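Sulfur oxygenase/reductase (Halothiobacillus neapolitanus, PDB 6QPA) probably catalyses the oxygen-dependent disproportionation of elemental sulfur at an iron site held by two histidines and a carboxylate. Local coordinates at residues 53-58 against 264-269; 160-165 against 297-302; 205-210 against 231-236. All coordinates share one frame; numbering follows the deposited sequence. Where two conformers were deposited one is given.

Contact 1 of 3, residues 53-58 against 264-269; sequences IHPMAG and HAHQGL
One face of the His54 imidazole is met by a single corner of the His266 ring, CD2. His266 CD2 sits 3.1 Å above the plane of the His54 ring, shifted toward its rim. The two ring planes are inclined at 35°. The closest approach between the rings is His54 NE2 to His266 CD2, 3.2 Å. Two polar partners lie at the edge of the His54 ring, in its plane. At one nitrogen, Met56 N donates to His54 ND1 over 2.8 Å. At the other, His54 NE2 donates to His266 O over 3.1 Å, with an N-H...O angle of 156°. This donor lies in the carbonyl plane and uses a lone pair of the oxygen. His54 CG is anti to the backbone N (chi1 -160°), which carries the ring over to the helix. Leu269 adds an apolar contact: its CD1 reaches His54 CD2 at 3.7 Å, and the two side chains pass alongside, running in opposite senses. Pro55 CD approaches His266 CD2 more loosely. Water 1 lies at the edge of the His266 ring, in plane. It joins His266 NE2 to Ala57 N, each 3.0 Å from the water oxygen, and accepts from Ala57 N.

The contact ties the loop after strand 42-53 to the last turn of helix 262-269. Ala57 O of the same loop bonds to Lys31 NZ of a second subunit, so the loop also reaches the oligomer interface. With ND1 accepting and NE2 donating, both nitrogens of the buried His54 are satisfied and the rotation of its ring is fixed. This pattern is consistent with a neutral imidazole carrying its proton on NE2.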
loop_
_atom_site.group_PDB
_atom_site.type_symbol
_atom_site.label_atom_id
_atom_site.label_comp_id
_atom_site.label_asym_id
_atom_site.label_seq_id
_atom_site.Cartn_x
_atom_site.Cartn_y
_atom_site.Cartn_z
ATOM N N ILE A 53 10.019 -33.120 -29.574
ATOM C CA ILE A 53 10.906 -33.941 -30.396
ATOM C C ILE A 53 11.725 -34.837 -29.477
ATOM O O ILE A 53 11.720 -34.690 -28.251
ATOM C CB ILE A 53 11.876 -33.112 -31.266
ATOM C CG1 ILE A 53 12.911 -32.415 -30.359
ATOM C CG2 ILE A 53 11.146 -32.141 -32.194
ATOM C CD1 ILE A 53 14.119 -31.841 -31.105
ATOM N N HIS A 54 12.435 -35.782 -30.091
ATOM C CA HIS A 54 13.463 -36.510 -29.368
ATOM C C HIS A 54 14.797 -35.788 -29.539
ATOM O O HIS A 54 15.283 -35.676 -30.664
ATOM C CB HIS A 54 13.586 -37.945 -29.852
ATOM C CG HIS A 54 14.264 -38.839 -28.854
ATOM N ND1 HIS A 54 15.567 -38.646 -28.449
ATOM C CD2 HIS A 54 13.803 -39.898 -28.143
ATOM C CE1 HIS A 54 15.884 -39.557 -27.543
ATOM N NE2 HIS A 54 14.830 -40.328 -27.337
ATOM N N PRO A 55 15.401 -35.270 -28.469
ATOM C CA PRO A 55 16.685 -34.561 -28.605
ATOM C C PRO A 55 17.860 -35.471 -28.966
ATOM O O PRO A 55 18.933 -34.949 -29.304
ATOM C CB PRO A 55 16.892 -33.931 -27.216
ATOM C CG PRO A 55 15.579 -34.064 -26.519
ATOM C CD PRO A 55 14.917 -35.276 -27.080
ATOM N N MET A 56 17.687 -36.792 -28.877
ATOM C CA MET A 56 18.684 -37.790 -29.273
ATOM C C MET A 56 20.043 -37.511 -28.629
ATOM O O MET A 56 21.073 -37.394 -29.297
ATOM C CB MET A 56 18.793 -37.888 -30.803
ATOM C CG MET A 56 17.718 -38.791 -31.392
ATOM S SD MET A 56 17.696 -38.877 -33.199
ATOM C CE MET A 56 19.348 -39.506 -33.539
ATOM N N ALA A 57 20.014 -37.413 -27.293
ATOM C CA ALA A 57 21.218 -37.303 -26.485
ATOM C C ALA A 57 22.028 -36.066 -26.869
ATOM O O ALA A 57 23.263 -36.078 -26.866
ATOM C CB ALA A 57 22.060 -38.584 -26.579
ATOM N N GLY A 58 21.324 -34.983 -27.199
ATOM C CA GLY A 58 21.946 -33.698 -27.460
ATOM C C GLY A 58 22.155 -33.355 -28.921
ATOM O O GLY A 58 22.587 -32.231 -29.217
ATOM N N HIS A 264 7.923 -42.928 -21.832
ATOM C CA HIS A 264 8.202 -44.244 -22.401
ATOM C C HIS A 264 8.778 -44.123 -23.805
ATOM O O HIS A 264 9.646 -44.913 -24.194
ATOM C CB HIS A 264 6.934 -45.089 -22.421
ATOM C CG HIS A 264 6.458 -45.457 -21.058
ATOM N ND1 HIS A 264 5.502 -44.729 -20.388
ATOM C CD2 HIS A 264 6.840 -46.447 -20.218
ATOM C CE1 HIS A 264 5.299 -45.267 -19.197
ATOM N NE2 HIS A 264 6.098 -46.310 -19.071
ATOM N N ALA A 265 8.290 -43.145 -24.582
ATOM C CA ALA A 265 8.803 -42.918 -25.935
ATOM C C ALA A 265 10.264 -42.475 -25.906
ATOM O O ALA A 265 11.089 -42.940 -26.709
ATOM C CB ALA A 265 7.946 -41.861 -26.650
ATOM N N HIS A 266 10.583 -41.532 -25.018
ATOM C CA HIS A 266 11.939 -41.000 -24.944
ATOM C C HIS A 266 12.920 -42.082 -24.526
ATOM O O HIS A 266 13.932 -42.332 -25.202
ATOM C CB HIS A 266 11.986 -39.822 -23.968
ATOM C CG HIS A 266 13.342 -39.207 -23.839
ATOM N ND1 HIS A 266 14.037 -39.165 -22.646
ATOM C CD2 HIS A 266 14.147 -38.633 -24.764
ATOM C CE1 HIS A 266 15.201 -38.574 -22.844
ATOM N NE2 HIS A 266 15.291 -38.239 -24.120
ATOM N N GLN A 267 12.617 -42.750 -23.418
ATOM C CA GLN A 267 13.463 -43.831 -22.945
ATOM C C GLN A 267 13.458 -44.993 -23.936
ATOM O O GLN A 267 14.485 -45.648 -24.153
ATOM C CB GLN A 267 12.971 -44.272 -21.561
ATOM C CG GLN A 267 13.855 -45.278 -20.842
ATOM C CD GLN A 267 13.747 -45.192 -19.312
ATOM O OE1 GLN A 267 14.624 -45.671 -18.597
ATOM N NE2 GLN A 267 12.660 -44.596 -18.814
ATOM N N GLY A 268 12.313 -45.244 -24.569
ATOM C CA GLY A 268 12.216 -46.386 -25.454
ATOM C C GLY A 268 13.058 -46.217 -26.699
ATOM O O GLY A 268 13.873 -47.084 -27.029
ATOM N N LEU A 269 12.915 -45.072 -27.375
ATOM C CA LEU A 269 13.719 -44.825 -28.571
ATOM C C LEU A 269 15.209 -44.858 -28.258
ATOM O O LEU A 269 16.001 -45.313 -29.086
ATOM C CB LEU A 269 13.334 -43.476 -29.197
ATOM C CG LEU A 269 11.998 -43.388 -29.951
ATOM C CD1 LEU A 269 11.617 -41.947 -30.243
ATOM C CD2 LEU A 269 12.100 -44.118 -31.267
HETATM O O HOH W 1 18.019 -37.337 -24.992
#

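Contact 2 of 3, residues 160-165 against 297-302; sequences VVIGDH and MFFSPM
Ile162 leans diagonally on the ring of Phe299, two residues along the strand from its bridge partner Met297. Its CB lies 4.1 Å from Phe299 CE1. CG1, set beside the backbone N and anti to the carbonyl carbon (chi1 -57°), comes to 3.8 Å from the same CE1. The tip, Ile162 CD1, closes to 3.6 Å from Phe299 CE1, at a slant to the ring. Val160 O lies at the edge of the Phe299 ring, near its plane. The backbones run antiparallel as neighbouring strands, 159-167 and 290-305, of the curled antiparallel sheet. This is consistent with the dimeric alpha/beta-barrel clan to which the family belongs. Val160 with Phe299 and Ile162 with Met297 are hydrogen-bonded pairs. Phe299 N donates to Val160 O over 2.7 Å, and Ile162 N to Met297 O over 3.0 Å. Between them, Val161 and Phe298 form a non-hydrogen-bonded pair with side chains on the other face. Val161 CG2 stands over the Phe298 ring, 3.6 Å from its centroid and 19° off the normal, a CH-pi contact. Helix 262-269 covers this face through Ala265 and Leu269. On the face of Ile162, Phe77 meets the ring of Phe299.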
loop_
_atom_site.group_PDB
_atom_site.type_symbol
_atom_site.label_atom_id
_atom_site.label_comp_id
_atom_site.label_asym_id
_atom_site.label_seq_id
_atom_site.Cartn_x
_atom_site.Cartn_y
_atom_site.Cartn_z
ATOM N N VAL A 160 2.285 -40.574 -29.930
ATOM C CA VAL A 160 2.673 -41.041 -31.254
ATOM C C VAL A 160 3.957 -40.331 -31.637
ATOM O O VAL A 160 4.064 -39.100 -31.536
ATOM C CB VAL A 160 1.563 -40.836 -32.301
ATOM C CG1 VAL A 160 2.069 -41.221 -33.709
ATOM C CG2 VAL A 160 0.341 -41.687 -31.937
ATOM N N VAL A 161 4.937 -41.111 -32.053
ATOM C CA VAL A 161 6.225 -40.602 -32.484
ATOM C C VAL A 161 6.392 -40.937 -33.960
ATOM O O VAL A 161 6.022 -42.035 -34.391
ATOM C CB VAL A 161 7.322 -41.237 -31.608
ATOM C CG1 VAL A 161 8.586 -41.303 -32.326
ATOM C CG2 VAL A 161 7.453 -40.449 -30.296
ATOM N N ILE A 162 6.908 -39.991 -34.744
ATOM C CA ILE A 162 7.153 -40.220 -36.170
ATOM C C ILE A 162 8.625 -39.951 -36.465
ATOM O O ILE A 162 9.110 -38.829 -36.255
ATOM C CB ILE A 162 6.265 -39.345 -37.064
ATOM C CG1 ILE A 162 4.781 -39.589 -36.747
ATOM C CG2 ILE A 162 6.563 -39.657 -38.547
ATOM C CD1 ILE A 162 3.829 -38.719 -37.578
ATOM N N GLY A 163 9.328 -40.974 -36.942
ATOM C CA GLY A 163 10.722 -40.855 -37.313
ATOM C C GLY A 163 10.886 -40.650 -38.808
ATOM O O GLY A 163 10.485 -41.496 -39.606
ATOM N N ASP A 164 11.472 -39.508 -39.181
ATOM C CA ASP A 164 11.665 -39.135 -40.573
ATOM C C ASP A 164 13.000 -39.693 -41.080
ATOM O O ASP A 164 14.065 -39.371 -40.542
ATOM C CB ASP A 164 11.616 -37.612 -40.709
ATOM C CG ASP A 164 11.405 -37.163 -42.144
ATOM O OD1 ASP A 164 11.637 -37.977 -43.052
ATOM O OD2 ASP A 164 10.985 -36.013 -42.377
ATOM N N HIS A 165 12.946 -40.514 -42.122
ATOM C CA HIS A 165 14.137 -41.117 -42.702
ATOM C C HIS A 165 14.139 -40.870 -44.203
ATOM O O HIS A 165 13.129 -41.121 -44.871
ATOM C CB HIS A 165 14.185 -42.627 -42.458
ATOM C CG HIS A 165 14.108 -43.028 -41.020
ATOM N ND1 HIS A 165 12.950 -42.934 -40.276
ATOM C CD2 HIS A 165 15.046 -43.554 -40.194
ATOM C CE1 HIS A 165 13.182 -43.366 -39.048
ATOM N NE2 HIS A 165 14.444 -43.754 -38.972
ATOM N N MET A 297 9.729 -36.682 -34.270
ATOM C CA MET A 297 8.789 -35.715 -33.710
ATOM C C MET A 297 7.778 -36.425 -32.811
ATOM O O MET A 297 7.298 -37.512 -33.138
ATOM C CB MET A 297 8.053 -34.955 -34.822
ATOM C CG MET A 297 8.975 -34.155 -35.736
ATOM S SD MET A 297 8.145 -33.612 -37.242
ATOM C CE MET A 297 6.947 -32.458 -36.552
ATOM N N PHE A 298 7.458 -35.802 -31.674
ATOM C CA PHE A 298 6.476 -36.323 -30.730
ATOM C C PHE A 298 5.118 -35.668 -30.981
ATOM O O PHE A 298 5.039 -34.455 -31.168
ATOM C CB PHE A 298 6.896 -36.050 -29.278
ATOM C CG PHE A 298 7.956 -36.981 -28.746
ATOM C CD1 PHE A 298 9.002 -37.417 -29.561
ATOM C CD2 PHE A 298 7.915 -37.410 -27.411
ATOM C CE1 PHE A 298 9.995 -38.263 -29.058
ATOM C CE2 PHE A 298 8.893 -38.258 -26.900
ATOM C CZ PHE A 298 9.946 -38.681 -27.725
ATOM N N PHE A 299 4.055 -36.476 -30.954
ATOM C CA PHE A 299 2.688 -36.018 -31.167
ATOM C C PHE A 299 1.725 -36.584 -30.128
ATOM O O PHE A 299 1.899 -37.697 -29.617
ATOM C CB PHE A 299 2.134 -36.457 -32.510
ATOM C CG PHE A 299 2.844 -35.898 -33.693
ATOM C CD1 PHE A 299 3.973 -36.530 -34.194
ATOM C CD2 PHE A 299 2.357 -34.775 -34.341
ATOM C CE1 PHE A 299 4.615 -36.051 -35.313
ATOM C CE2 PHE A 299 2.993 -34.282 -35.470
ATOM C CZ PHE A 299 4.134 -34.925 -35.954
ATOM N N SER A 300 0.645 -35.841 -29.901
ATOM C CA SER A 300 -0.497 -36.357 -29.189
ATOM C C SER A 300 -1.637 -36.575 -30.169
ATOM O O SER A 300 -1.926 -35.682 -30.972
ATOM C CB SER A 300 -0.936 -35.392 -28.094
ATOM O OG SER A 300 -2.121 -35.893 -27.527
ATOM N N PRO A 301 -2.260 -37.744 -30.190
ATOM C CA PRO A 301 -3.440 -37.920 -31.045
ATOM C C PRO A 301 -4.644 -37.204 -30.439
ATOM O O PRO A 301 -5.137 -37.589 -29.377
ATOM C CB PRO A 301 -3.628 -39.445 -31.078
ATOM C CG PRO A 301 -3.038 -39.921 -29.790
ATOM C CD PRO A 301 -1.893 -38.981 -29.479
ATOM N N MET A 302 -5.088 -36.122 -31.077
ATOM C CA MET A 302 -6.193 -35.347 -30.532
ATOM C C MET A 302 -7.517 -36.067 -30.739
ATOM O O MET A 302 -8.326 -36.185 -29.814
ATOM C CB MET A 302 -6.243 -33.967 -31.185
ATOM C CG MET A 302 -5.157 -33.000 -30.796
ATOM S SD MET A 302 -4.546 -33.247 -29.089
ATOM C CE MET A 302 -5.717 -32.264 -28.140
#

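Contact 3 of 3, residues 205-210 against 231-236; sequences SAIGSF and YNTNYG
Thr233 OG1 is gripped twice while the methyl of the same residue packs on Ile207. The hydroxyl donates to Gly236 O over 2.9 Å, in the carbonyl plane and on a lone pair. It accepts from Tyr235 N over 3.0 Å, an ST turn within the type I turn from Thr233 to Gly236. With chi1 at 68°, OG1 stands between the backbone N and the carbonyl carbon, and CG2 faces the other segment. Thr233 CG2 meets Ile207 CD1 at 3.5 Å, which is tight for two carbons, and Ala206 CB at 3.9 Å. Ile207 crosses the side chain of Tyr231 at about a right angle, with Ile207 CG1 3.5 Å from Tyr231 CE2. The contact itself is thus apolar. Ser205 OG accepts from Gly208 N over 3.0 Å, an ST motif, and also bonds to Glu89. Ser209 OG donates to Ser205 O over 2.7 Å and bonds to Glu116 N. The side chain of Ile207 packs against the iron ligand His92 and comes to about 7 Å from the iron. Segment 205-210 thus lies in the second shell of the two-histidine, one-carboxylate facial triad of His88, His92 and Glu116, with 231-236 packed against it.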
loop_
_atom_site.group_PDB
_atom_site.type_symbol
_atom_site.label_atom_id
_atom_site.label_comp_id
_atom_site.label_asym_id
_atom_site.label_seq_id
_atom_site.Cartn_x
_atom_site.Cartn_y
_atom_site.Cartn_z
ATOM N N SER A 205 -0.522 -35.584 -53.147
ATOM C CA SER A 205 -1.772 -35.064 -53.693
ATOM C C SER A 205 -1.608 -33.573 -53.967
ATOM O O SER A 205 -1.272 -32.803 -53.065
ATOM C CB SER A 205 -2.938 -35.311 -52.739
ATOM O OG SER A 205 -4.112 -34.683 -53.236
ATOM N N ALA A 206 -1.833 -33.164 -55.214
ATOM C CA ALA A 206 -1.722 -31.748 -55.540
ATOM C C ALA A 206 -2.851 -30.960 -54.886
ATOM O O ALA A 206 -2.621 -29.945 -54.217
ATOM C CB ALA A 206 -1.732 -31.577 -57.062
ATOM N N ILE A 207 -4.077 -31.439 -55.062
ATOM C CA ILE A 207 -5.235 -30.779 -54.486
ATOM C C ILE A 207 -5.110 -30.748 -52.968
ATOM O O ILE A 207 -5.311 -29.709 -52.337
ATOM C CB ILE A 207 -6.522 -31.489 -54.944
ATOM C CG1 ILE A 207 -6.745 -31.307 -56.444
ATOM C CG2 ILE A 207 -7.731 -30.973 -54.169
ATOM C CD1 ILE A 207 -7.185 -29.904 -56.833
ATOM N N GLY A 208 -4.723 -31.874 -52.359
ATOM C CA GLY A 208 -4.594 -31.895 -50.906
ATOM C C GLY A 208 -3.505 -30.980 -50.383
ATOM O O GLY A 208 -3.564 -30.549 -49.226
ATOM N N SER A 209 -2.525 -30.657 -51.219
ATOM C CA SER A 209 -1.444 -29.756 -50.864
ATOM C C SER A 209 -1.737 -28.325 -51.255
ATOM O O SER A 209 -0.841 -27.477 -51.176
ATOM C CB SER A 209 -0.145 -30.213 -51.528
ATOM O OG SER A 209 0.142 -31.538 -51.143
ATOM N N PHE A 210 -2.963 -28.045 -51.688
ATOM C CA PHE A 210 -3.349 -26.704 -52.109
ATOM C C PHE A 210 -2.455 -26.187 -53.244
ATOM O O PHE A 210 -2.165 -24.991 -53.339
ATOM C CB PHE A 210 -3.338 -25.747 -50.915
ATOM C CG PHE A 210 -4.398 -24.711 -50.976
ATOM C CD1 PHE A 210 -5.731 -25.073 -50.872
ATOM C CD2 PHE A 210 -4.074 -23.375 -51.141
ATOM C CE1 PHE A 210 -6.721 -24.119 -50.927
ATOM C CE2 PHE A 210 -5.061 -22.412 -51.197
ATOM C CZ PHE A 210 -6.385 -22.783 -51.092
ATOM N N TYR A 231 -11.674 -26.541 -59.752
ATOM C CA TYR A 231 -10.825 -27.697 -59.510
ATOM C C TYR A 231 -9.845 -27.855 -60.671
ATOM O O TYR A 231 -10.243 -28.224 -61.781
ATOM C CB TYR A 231 -11.707 -28.935 -59.320
ATOM C CG TYR A 231 -10.978 -30.234 -59.091
ATOM C CD1 TYR A 231 -10.562 -31.016 -60.162
ATOM C CD2 TYR A 231 -10.700 -30.687 -57.792
ATOM C CE1 TYR A 231 -9.874 -32.231 -59.949
ATOM C CE2 TYR A 231 -10.035 -31.886 -57.576
ATOM C CZ TYR A 231 -9.619 -32.652 -58.665
ATOM O OH TYR A 231 -8.952 -33.838 -58.460
ATOM N N ASN A 232 -8.566 -27.575 -60.431
ATOM C CA ASN A 232 -7.564 -27.655 -61.483
ATOM C C ASN A 232 -6.180 -27.556 -60.856
ATOM O O ASN A 232 -6.014 -26.984 -59.773
ATOM C CB ASN A 232 -7.774 -26.569 -62.539
ATOM C CG ASN A 232 -7.086 -26.905 -63.881
ATOM O OD1 ASN A 232 -6.624 -28.013 -64.099
ATOM N ND2 ASN A 232 -7.034 -25.939 -64.768
ATOM N N THR A 233 -5.200 -28.180 -61.512
ATOM C CA THR A 233 -3.831 -28.217 -61.004
ATOM C C THR A 233 -2.876 -28.097 -62.184
ATOM O O THR A 233 -3.297 -28.091 -63.341
ATOM C CB THR A 233 -3.530 -29.514 -60.228
ATOM O OG1 THR A 233 -3.542 -30.616 -61.137
ATOM C CG2 THR A 233 -4.543 -29.782 -59.118
ATOM N N ASN A 234 -1.573 -28.042 -61.894
ATOM C CA ASN A 234 -0.596 -28.113 -62.976
ATOM C C ASN A 234 -0.576 -29.490 -63.634
ATOM O O ASN A 234 0.122 -29.682 -64.629
ATOM C CB ASN A 234 0.801 -27.735 -62.458
ATOM C CG ASN A 234 0.948 -26.234 -62.198
ATOM O OD1 ASN A 234 0.227 -25.421 -62.783
ATOM N ND2 ASN A 234 1.868 -25.865 -61.304
ATOM N N TYR A 235 -1.340 -30.442 -63.104
ATOM C CA TYR A 235 -1.516 -31.759 -63.700
ATOM C C TYR A 235 -2.902 -31.935 -64.319
ATOM O O TYR A 235 -3.357 -33.069 -64.501
ATOM C CB TYR A 235 -1.248 -32.821 -62.632
ATOM C CG TYR A 235 0.204 -32.881 -62.219
ATOM C CD1 TYR A 235 1.155 -33.573 -62.998
ATOM C CD2 TYR A 235 0.652 -32.174 -61.112
ATOM C CE1 TYR A 235 2.504 -33.608 -62.624
ATOM C CE2 TYR A 235 1.984 -32.190 -60.735
ATOM C CZ TYR A 235 2.904 -32.903 -61.487
ATOM O OH TYR A 235 4.212 -32.890 -61.083
ATOM N N GLY A 236 -3.587 -30.839 -64.647
ATOM C CA GLY A 236 -4.916 -30.931 -65.241
ATOM C C GLY A 236 -5.999 -31.036 -64.183
ATOM O O GLY A 236 -5.736 -30.929 -62.979
#

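Contacts 1 and 2 are neighbours, with centres 12 Å apart. They touch where His54 meets the ring of Phe298, with helix 262-269 lying over the same sheet face. In sequence the order is 53-58, 160-165, 264-269, 297-302, so the two contacts cross, which interlocks early and late parts of the chain. Both segments of contact 3 fall between 160-165 and 264-269. Contact 3 sits apart in space, its centre 27 Å from that of contact 2 and 37 Å from that of contact 1, on the opposite side of the chain's centre from contact 1. It adjoins the iron site, while the other two lie away from it. Contacts 1 and 3 both touch a third subunit.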